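Local coordinates for protein GH26C (Muricauda sp. MAR_2010_75, PDB 6Q78) that is a family 26 glycoside hydrolase that probably cleaves internal beta-1,4-mannosidic bonds in mannans, as an endo-mannanase, at residues L145-D149 with M150-N154; Q198-E201 with K202-S205; F269-D272 with N273-S277; T382-P385 with G386-S389. One frame throughout, in Å; residues are numbered along the deposited sequence.

All four are short-range contacts in one TIM-barrel chain. Contact 1 lies where a helix turns into the start of strand 153-157, and contact 3 follows the end of strand 265-269; the two sit on opposite sides of the chain's centre, their centres 29 Å apart. As in other TIM-barrel glycosidases, the C-terminal strand ends probably frame the substrate cleft; Asp272 of contact 3 has its side chain about 6 Å from a bound Tris, probably from the crystallisation liquor, though such molecules often mark pockets. Contact 2, on helix 193-208, and contact 4, a surface turn, have centres 28 and 30 Å from that of contact 3 and 39 Å from each other; contacts 1, 2 and 4 do not touch it.

Contact 1 (L145-D149 with M150-N154); sequences LRAFD and MGLVN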
loop_
_atom_site.group_PDB
_atom_site.type_symbol
_atom_site.label_atom_id
_atom_site.label_comp_id
_atom_site.label_asym_id
_atom_site.label_seq_id
_atom_site.Cartn_x
_atom_site.Cartn_y
_atom_site.Cartn_z
ATOM N N LEU A 145 1.719 -8.629 -13.262
ATOM C CA LEU A 145 1.006 -8.793 -14.525
ATOM C C LEU A 145 -0.113 -9.806 -14.384
ATOM O O LEU A 145 -1.215 -9.595 -14.937
ATOM C CB LEU A 145 1.952 -9.204 -15.659
ATOM C CG LEU A 145 3.076 -8.225 -15.987
ATOM C CD1 LEU A 145 3.954 -8.839 -17.113
ATOM C CD2 LEU A 145 2.499 -6.894 -16.447
ATOM N N ARG A 146 0.135 -10.909 -13.652
ATOM C CA ARG A 146 -0.918 -11.885 -13.352
ATOM C C ARG A 146 -2.076 -11.210 -12.626
ATOM O O ARG A 146 -3.260 -11.391 -12.977
ATOM C CB ARG A 146 -0.327 -12.984 -12.462
ATOM C CG ARG A 146 -1.340 -13.891 -11.716
ATOM C CD ARG A 146 -0.577 -15.015 -11.015
ATOM N NE ARG A 146 -1.376 -15.819 -10.109
ATOM C CZ ARG A 146 -0.857 -16.732 -9.298
ATOM N NH1 ARG A 146 0.460 -16.921 -9.273
ATOM N NH2 ARG A 146 -1.648 -17.442 -8.499
ATOM N N ALA A 147 -1.753 -10.403 -11.610
ATOM C CA ALA A 147 -2.804 -9.708 -10.871
ATOM C C ALA A 147 -3.613 -8.803 -11.795
ATOM O O ALA A 147 -4.857 -8.823 -11.771
ATOM C CB ALA A 147 -2.187 -8.894 -9.718
ATOM N N PHE A 148 -2.932 -7.993 -12.620
ATOM C CA PHE A 148 -3.646 -7.075 -13.497
ATOM C C PHE A 148 -4.505 -7.841 -14.501
ATOM O O PHE A 148 -5.651 -7.453 -14.773
ATOM C CB PHE A 148 -2.637 -6.187 -14.231
ATOM C CG PHE A 148 -3.261 -5.244 -15.205
ATOM C CD1 PHE A 148 -3.966 -4.140 -14.755
ATOM C CD2 PHE A 148 -3.161 -5.482 -16.562
ATOM C CE1 PHE A 148 -4.537 -3.261 -15.650
ATOM C CE2 PHE A 148 -3.734 -4.608 -17.484
ATOM C CZ PHE A 148 -4.417 -3.484 -17.005
ATOM N N ASP A 149 -3.968 -8.933 -15.075
ATOM C CA ASP A 149 -4.771 -9.708 -16.036
ATOM C C ASP A 149 -6.040 -10.255 -15.400
ATOM O O ASP A 149 -7.037 -10.467 -16.099
ATOM C CB ASP A 149 -3.960 -10.873 -16.610
ATOM C CG ASP A 149 -2.916 -10.455 -17.643
ATOM O OD1 ASP A 149 -2.910 -9.275 -18.068
ATOM O OD2 ASP A 149 -2.105 -11.352 -18.041
ATOM N N MET A 150 -6.025 -10.525 -14.094
ATOM C CA MET A 150 -7.199 -11.015 -13.373
ATOM C C MET A 150 -8.074 -9.879 -12.848
ATOM O O MET A 150 -9.165 -10.149 -12.297
ATOM C CB MET A 150 -6.747 -11.932 -12.217
ATOM C CG MET A 150 -6.062 -13.180 -12.756
ATOM S SD MET A 150 -5.768 -14.434 -11.482
ATOM C CE MET A 150 -4.799 -13.497 -10.350
ATOM N N GLY A 151 -7.627 -8.630 -13.024
ATOM C CA GLY A 151 -8.377 -7.464 -12.600
ATOM C C GLY A 151 -8.052 -6.933 -11.225
ATOM O O GLY A 151 -8.707 -5.979 -10.777
ATOM N N LEU A 152 -7.110 -7.541 -10.519
ATOM C CA LEU A 152 -6.756 -7.070 -9.189
ATOM C C LEU A 152 -6.110 -5.702 -9.265
ATOM O O LEU A 152 -5.583 -5.290 -10.300
ATOM C CB LEU A 152 -5.750 -8.005 -8.519
ATOM C CG LEU A 152 -6.259 -9.316 -7.902
ATOM C CD1 LEU A 152 -6.941 -10.227 -8.895
ATOM C CD2 LEU A 152 -5.107 -10.016 -7.217
ATOM N N VAL A 153 -6.141 -5.001 -8.121
ATOM C CA VAL A 153 -5.419 -3.746 -7.918
ATOM C C VAL A 153 -4.019 -4.080 -7.416
ATOM O O VAL A 153 -3.841 -4.980 -6.607
ATOM C CB VAL A 153 -6.186 -2.901 -6.894
ATOM C CG1 VAL A 153 -5.452 -1.629 -6.535
ATOM C CG2 VAL A 153 -7.600 -2.585 -7.392
ATOM N N ASN A 154 -3.013 -3.316 -7.861
ATOM C CA ASN A 154 -1.619 -3.483 -7.422
ATOM C C ASN A 154 -1.155 -2.257 -6.647
ATOM O O ASN A 154 -1.286 -1.131 -7.130
ATOM C CB ASN A 154 -0.679 -3.671 -8.626
ATOM C CG ASN A 154 -0.759 -5.050 -9.234
ATOM O OD1 ASN A 154 -0.203 -6.016 -8.688
ATOM N ND2 ASN A 154 -1.437 -5.165 -10.364
#
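Ala147 and Phe148 close the helix by taking bonds from Leu152 and Gly151, the two backward bonds of a Schellman motif. Leu152 N reaches Ala147 O at 2.9 Å, and Gly151 N reaches Phe148 O, also at 2.9 Å, each donor standing above the plane of its carbonyl. One step earlier, Met150 N still makes a helical bond to Arg146 O. Gly151 turns the chain with phi 93°, where a CB would be jammed against the carbonyl oxygen of Met150.

The methyl of Ala147 is the centre of the side-chain contact. Leu152 CB sits 3.9 Å from Ala147 CB, and Asn154 brings its amide to the same methyl, OD1 at 3.6 Å from Ala147 CB, while ND2 makes a weak bond to Val144 O. Were Asn154 a leucine, Val144 O would probably lose its ND2 donor, and the amide contact with the Ala147 methyl would go with it. On the outer side, Met150 lies alongside Arg146; its chain bends at the sulfur (chi3 -58°) and lays CE 3.7 Å from Arg146 CG, near the plane of the guanidinium and at its edge.

This turn carries the chain of the beta-alpha-beta unit from helix 132-150 into strand 153-157, with Ala147 and Asn154 both resting on Leu113 of strand 112-116, and Asn154 pairing through its backbone with Ile221 of strand 220-223.

Contact 2 (Q198-E201 with K202-S205); sequences QKLE and KIAS
Four consecutive backbone bonds tie Gln198, Lys199, Leu200 and Glu201 to the residues four places on, from Lys202 to Ser205, in the regular ladder of an alpha-helix. Ala204 N gives the shortest, 2.8 Å to Leu200 O, and Ile203 N to Lys199 O at 2.9 Å is the straightest, with an N-H...O angle of 167°.

Side-chain carbons lie against the same carbonyl oxygens: Ala204 CB sits 3.4 Å from Leu200 O, and Ile203 CG1 lies 3.6 Å from Lys199 O. The only apolar pair is three residues apart, Leu200 CD2 and Ile203 CD1, which meet loosely at 4.3 Å on the buried side. Leu200 then continues onto Phe251, Thr252 and Tyr255 of helix 242-259, and Ile203 onto Phe117.

The charged ends find their partners outside the helix, both lysines reaching the loop at Ile120 and Thr121. Lys202 starts with CG anti to its backbone N (chi1 178°), then bends at chi2 and again at chi4, which takes NZ off the helix to a salt bridge with Glu137 and a bond to Ile120 O. Lys199 NZ is held by Asp123 and Thr121 O. Glu201 OE2 bonds to Tyr255 OH of helix 242-259.

The chemistry is therefore divided: the helix is held together along its own length by backbone bonds, while its side chains bind it to the rest of the barrel, two lysine charges being probably balanced by carboxylates on other parts of the chain.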
loop_
_atom_site.group_PDB
_atom_site.type_symbol
_atom_site.label_atom_id
_atom_site.label_comp_id
_atom_site.label_asym_id
_atom_site.label_seq_id
_atom_site.Cartn_x
_atom_site.Cartn_y
_atom_site.Cartn_z
ATOM N N GLN A 198 18.753 8.162 -9.623
ATOM C CA GLN A 198 18.930 6.902 -10.347
ATOM C C GLN A 198 17.967 5.838 -9.844
ATOM O O GLN A 198 17.448 5.044 -10.640
ATOM C CB GLN A 198 20.390 6.444 -10.244
ATOM C CG GLN A 198 20.761 5.351 -11.248
ATOM C CD GLN A 198 20.207 3.987 -10.883
ATOM O OE1 GLN A 198 20.253 3.566 -9.725
ATOM N NE2 GLN A 198 19.663 3.285 -11.881
ATOM N N LYS A 199 17.711 5.798 -8.535
ATOM C CA LYS A 199 16.727 4.837 -8.021
ATOM C C LYS A 199 15.331 5.131 -8.564
ATOM O O LYS A 199 14.577 4.209 -8.908
ATOM C CB LYS A 199 16.693 4.865 -6.492
ATOM C CG LYS A 199 18.001 4.493 -5.795
ATOM C CD LYS A 199 18.591 3.174 -6.312
ATOM C CE LYS A 199 19.761 2.761 -5.389
ATOM N NZ LYS A 199 20.377 1.454 -5.848
ATOM N N LEU A 200 14.944 6.419 -8.607
ATOM C CA LEU A 200 13.643 6.759 -9.192
ATOM C C LEU A 200 13.594 6.403 -10.673
ATOM O O LEU A 200 12.546 5.990 -11.186
ATOM C CB LEU A 200 13.317 8.241 -8.984
ATOM C CG LEU A 200 13.196 8.629 -7.505
ATOM C CD1 LEU A 200 12.814 10.107 -7.525
ATOM C CD2 LEU A 200 12.138 7.808 -6.765
ATOM N N GLU A 201 14.714 6.558 -11.373
ATOM C CA GLU A 201 14.749 6.160 -12.780
ATOM C C GLU A 201 14.530 4.660 -12.929
ATOM O O GLU A 201 13.860 4.221 -13.877
ATOM C CB GLU A 201 16.070 6.611 -13.411
ATOM C CG GLU A 201 16.121 8.146 -13.568
ATOM C CD GLU A 201 17.533 8.736 -13.599
ATOM O OE1 GLU A 201 18.514 7.989 -13.841
ATOM O OE2 GLU A 201 17.668 9.969 -13.385
ATOM N N LYS A 202 15.063 3.857 -11.995
ATOM C CA LYS A 202 14.808 2.414 -12.036
ATOM C C LYS A 202 13.346 2.107 -11.726
ATOM O O LYS A 202 12.722 1.286 -12.409
ATOM C CB LYS A 202 15.713 1.692 -11.021
ATOM C CG LYS A 202 15.494 0.174 -10.945
ATOM C CD LYS A 202 15.782 -0.483 -12.317
ATOM C CE LYS A 202 15.306 -1.948 -12.348
ATOM N NZ LYS A 202 16.057 -2.798 -11.356
ATOM N N ILE A 203 12.758 2.774 -10.724
ATOM C CA ILE A 203 11.329 2.606 -10.478
ATOM C C ILE A 203 10.527 2.952 -11.728
ATOM O O ILE A 203 9.573 2.247 -12.090
ATOM C CB ILE A 203 10.898 3.448 -9.261
ATOM C CG1 ILE A 203 11.424 2.771 -7.978
ATOM C CG2 ILE A 203 9.339 3.596 -9.230
ATOM C CD1 ILE A 203 11.153 3.575 -6.721
ATOM N N ALA A 204 10.880 4.055 -12.397
ATOM C CA ALA A 204 10.128 4.477 -13.578
ATOM C C ALA A 204 10.261 3.478 -14.715
ATOM O O ALA A 204 9.259 3.155 -15.373
ATOM C CB ALA A 204 10.599 5.859 -14.024
ATOM N N SER A 205 11.480 2.990 -14.988
ATOM C CA SER A 205 11.646 2.055 -16.093
ATOM C C SER A 205 10.923 0.747 -15.796
ATOM O O SER A 205 10.272 0.172 -16.690
ATOM C CB SER A 205 13.126 1.841 -16.421
ATOM O OG SER A 205 13.777 1.161 -15.383
#

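Contact 3 (F269-D272 with N273-S277); sequences FSPD and NRFFS
Asp272 swings its carboxylate alongside the peptide that joins it to Asn273, close to its plane. CB lies 2.8 Å from Asn273 N. Next comes CG, anti to the backbone N (chi1 -156°) and beside the carbonyl carbon, which brings it to 3.2 Å from Asn273 N. OD1 at the tip accepts a weak bond from Asn273 N at 2.9 Å, bent to 138°. The same OD1 is 3.4 Å from Asn273 OD1; the two side chains run side by side with carboxylate and amide planes 81° apart.

The carbonyl O of Asp272 lies in the plane of the Phe275 ring, at the edge, 3.5 Å from CE2. Pro271 CG comes obliquely to this same carbon at 4.1 Å. Asp229 takes bonds from Asp272 N and Arg274 N, Arg274 being the centre of an inverse gamma turn.

This is the loop between strand 265-269 and helix 278-281, and the Asp272 side chain, about 6 Å from a bound Tris, probably borders the substrate cleft. Asp272 OD1 and Asn273 OD1 are both acceptors and not bonded to each other; the bond from Asn273 ND2 to Asn298 OD1 probably keeps the amide from turning its N-H toward Asp272.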
loop_
_atom_site.group_PDB
_atom_site.type_symbol
_atom_site.label_atom_id
_atom_site.label_comp_id
_atom_site.label_asym_id
_atom_site.label_seq_id
_atom_site.Cartn_x
_atom_site.Cartn_y
_atom_site.Cartn_z
ATOM N N PHE A 269 -0.202 8.253 0.440
ATOM C CA PHE A 269 0.440 8.803 1.626
ATOM C C PHE A 269 -0.057 8.003 2.822
ATOM O O PHE A 269 -1.274 7.897 3.025
ATOM C CB PHE A 269 -0.056 10.258 1.761
ATOM C CG PHE A 269 0.335 10.972 3.043
ATOM C CD1 PHE A 269 1.610 11.535 3.179
ATOM C CD2 PHE A 269 -0.601 11.174 4.055
ATOM C CE1 PHE A 269 1.959 12.251 4.340
ATOM C CE2 PHE A 269 -0.251 11.887 5.219
ATOM C CZ PHE A 269 1.028 12.411 5.362
ATOM N N SER A 270 0.844 7.488 3.652
ATOM C CA SER A 270 0.381 6.662 4.776
ATOM C C SER A 270 1.302 6.703 5.978
ATOM O O SER A 270 2.347 6.031 6.005
ATOM C CB SER A 270 0.101 5.224 4.356
ATOM O OG SER A 270 1.315 4.626 3.968
ATOM N N PRO A 271 0.915 7.432 7.023
ATOM C CA PRO A 271 1.571 7.279 8.333
ATOM C C PRO A 271 1.181 5.934 8.927
ATOM O O PRO A 271 0.355 5.193 8.361
ATOM C CB PRO A 271 0.954 8.401 9.178
ATOM C CG PRO A 271 -0.452 8.591 8.548
ATOM C CD PRO A 271 -0.219 8.376 7.041
ATOM N N ASP A 272 1.772 5.623 10.076
ATOM C CA ASP A 272 1.283 4.545 10.923
ATOM C C ASP A 272 0.091 5.102 11.693
ATOM O O ASP A 272 -0.709 5.820 11.094
ATOM C CB ASP A 272 2.405 4.070 11.834
ATOM C CG ASP A 272 2.220 2.651 12.308
ATOM O OD1 ASP A 272 1.603 2.481 13.384
ATOM O OD2 ASP A 272 2.717 1.710 11.642
ATOM N N ASN A 273 -0.073 4.763 12.970
ATOM C CA ASN A 273 -1.314 5.075 13.684
ATOM C C ASN A 273 -1.143 6.137 14.770
ATOM O O ASN A 273 -1.991 6.237 15.664
ATOM C CB ASN A 273 -1.918 3.808 14.295
ATOM C CG ASN A 273 -1.057 3.272 15.435
ATOM O OD1 ASN A 273 -0.126 3.943 15.873
ATOM N ND2 ASN A 273 -1.387 2.105 15.944
ATOM N N ARG A 274 -0.089 6.945 14.680
ATOM C CA ARG A 274 0.316 7.839 15.763
ATOM C C ARG A 274 -0.278 9.238 15.567
ATOM O O ARG A 274 0.416 10.240 15.498
ATOM C CB ARG A 274 1.834 7.894 15.864
ATOM C CG ARG A 274 2.418 6.541 16.277
ATOM C CD ARG A 274 3.943 6.562 16.078
ATOM N NE ARG A 274 4.525 7.514 17.005
ATOM C CZ ARG A 274 4.933 7.216 18.234
ATOM N NH1 ARG A 274 4.822 5.977 18.699
ATOM N NH2 ARG A 274 5.453 8.162 18.999
ATOM N N PHE A 275 -1.606 9.270 15.460
ATOM C CA PHE A 275 -2.339 10.518 15.387
ATOM C C PHE A 275 -3.740 10.300 15.941
ATOM O O PHE A 275 -4.285 9.190 15.896
ATOM C CB PHE A 275 -2.403 11.023 13.928
ATOM C CG PHE A 275 -3.174 10.126 13.010
ATOM C CD1 PHE A 275 -4.543 10.310 12.785
ATOM C CD2 PHE A 275 -2.530 9.091 12.347
ATOM C CE1 PHE A 275 -5.250 9.479 11.909
ATOM C CE2 PHE A 275 -3.249 8.249 11.491
ATOM C CZ PHE A 275 -4.609 8.440 11.288
ATOM N N PHE A 276 -4.322 11.392 16.440
ATOM C CA PHE A 276 -5.673 11.391 16.970
ATOM C C PHE A 276 -6.515 12.514 16.404
ATOM O O PHE A 276 -7.645 12.716 16.880
ATOM C CB PHE A 276 -5.658 11.566 18.493
ATOM C CG PHE A 276 -5.061 10.415 19.226
ATOM C CD1 PHE A 276 -5.856 9.372 19.644
ATOM C CD2 PHE A 276 -3.707 10.389 19.511
ATOM C CE1 PHE A 276 -5.329 8.313 20.328
ATOM C CE2 PHE A 276 -3.166 9.322 20.191
ATOM C CZ PHE A 276 -3.982 8.282 20.601
ATOM N N SER A 277 -5.993 13.273 15.442
ATOM C CA SER A 277 -6.700 14.431 14.924
ATOM C C SER A 277 -6.333 14.653 13.458
ATOM O O SER A 277 -5.311 14.160 12.958
ATOM C CB SER A 277 -6.308 15.671 15.721
ATOM O OG SER A 277 -4.941 15.979 15.527
#

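Contact 4 (T382-P385 with G386-S389); sequences TPVP and GLPS
Val384 and Leu387 lie side by side and point the same way, like two fingers on one face of a tight turn. Val384 CG2 touches Leu387 CD1 at 3.8 Å. Leu387 puts its CG beside the backbone N (chi1 -69°), and the chain runs on extended to CD1, which comes within 3.8 Å of Val384 N. That nitrogen is buried here and has no hydrogen-bonding partner in the model. One backbone bond closes the turn, Leu387 N to Val384 O at 3.1 Å, with the donor tilted only 19° from the carbonyl plane.

Pro383 touches Leu387 as well, CB to CB at 4.3 Å, but lies closer to Ser389, whose hydroxyl comes against the proline ring with OG 3.5 Å from Pro383 CB and slightly farther from CG. The hydroxyl is fixed by its own neighbour: OG donates to Pro388 O at 2.7 Å, in the carbonyl plane and on a lone pair, and that oxygen also bonds to Tyr380 OH. Without the hydroxyl, as with an alanine here, Pro388 O is likely to lose one of its two donors and the Pro383 ring a neighbour.

Around the contact, Tyr93 covers both Val384 and Leu387, while Met105 of helix 101-106 meets Pro383 and Pro385, and Phe393 of helix 390-397 also packs on Pro383. Ser389 stands at the N-cap position of that last helix, though its side chain makes no capping bond. With proline second and glycine third, Gly386 at phi 92°, the stretch from Val384 to Leu387 is a classic type II beta turn.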
loop_
_atom_site.group_PDB
_atom_site.type_symbol
_atom_site.label_atom_id
_atom_site.label_comp_id
_atom_site.label_asym_id
_atom_site.label_seq_id
_atom_site.Cartn_x
_atom_site.Cartn_y
_atom_site.Cartn_z
ATOM N N THR A 382 -3.431 -13.958 7.682
ATOM C CA THR A 382 -4.687 -14.488 7.167
ATOM C C THR A 382 -4.596 -16.006 7.245
ATOM O O THR A 382 -3.539 -16.591 6.969
ATOM C CB THR A 382 -4.953 -14.051 5.701
ATOM O OG1 THR A 382 -3.904 -14.529 4.840
ATOM C CG2 THR A 382 -5.117 -12.520 5.589
ATOM N N PRO A 383 -5.677 -16.678 7.650
ATOM C CA PRO A 383 -5.592 -18.117 7.926
ATOM C C PRO A 383 -5.755 -18.950 6.661
ATOM O O PRO A 383 -6.204 -18.472 5.610
ATOM C CB PRO A 383 -6.785 -18.360 8.862
ATOM C CG PRO A 383 -7.809 -17.352 8.382
ATOM C CD PRO A 383 -6.952 -16.095 8.097
ATOM N N VAL A 384 -5.341 -20.210 6.779
ATOM C CA VAL A 384 -5.665 -21.222 5.776
ATOM C C VAL A 384 -6.500 -22.275 6.500
ATOM O O VAL A 384 -6.578 -22.258 7.739
ATOM C CB VAL A 384 -4.405 -21.803 5.107
ATOM C CG1 VAL A 384 -3.624 -20.693 4.339
ATOM C CG2 VAL A 384 -3.545 -22.548 6.096
ATOM N N PRO A 385 -7.117 -23.189 5.776
ATOM C CA PRO A 385 -8.038 -24.102 6.457
ATOM C C PRO A 385 -7.379 -24.951 7.548
ATOM O O PRO A 385 -6.302 -25.452 7.407
ATOM C CB PRO A 385 -8.601 -24.944 5.296
ATOM C CG PRO A 385 -8.545 -24.006 4.118
ATOM C CD PRO A 385 -7.225 -23.313 4.314
ATOM N N GLY A 386 -8.097 -25.075 8.647
ATOM C CA GLY A 386 -7.629 -25.809 9.800
ATOM C C GLY A 386 -6.895 -24.953 10.818
ATOM O O GLY A 386 -6.601 -25.421 11.881
ATOM N N LEU A 387 -6.605 -23.702 10.497
ATOM C CA LEU A 387 -5.926 -22.855 11.460
ATOM C C LEU A 387 -6.921 -22.106 12.283
ATOM O O LEU A 387 -7.973 -21.792 11.824
ATOM C CB LEU A 387 -5.027 -21.829 10.761
ATOM C CG LEU A 387 -3.793 -22.336 10.046
ATOM C CD1 LEU A 387 -2.965 -21.112 9.616
ATOM C CD2 LEU A 387 -2.959 -23.246 10.937
ATOM N N PRO A 388 -6.544 -21.745 13.503
ATOM C CA PRO A 388 -7.411 -20.909 14.313
ATOM C C PRO A 388 -7.552 -19.571 13.566
ATOM O O PRO A 388 -6.536 -19.049 13.080
ATOM C CB PRO A 388 -6.613 -20.709 15.603
ATOM C CG PRO A 388 -5.718 -21.869 15.675
ATOM C CD PRO A 388 -5.391 -22.236 14.259
ATOM N N SER A 389 -8.781 -19.077 13.578
ATOM C CA SER A 389 -9.381 -17.894 12.925
ATOM C C SER A 389 -9.945 -18.172 11.529
ATOM O O SER A 389 -10.522 -17.293 10.952
ATOM C CB SER A 389 -8.521 -16.612 12.867
ATOM O OG SER A 389 -7.494 -16.793 11.922
#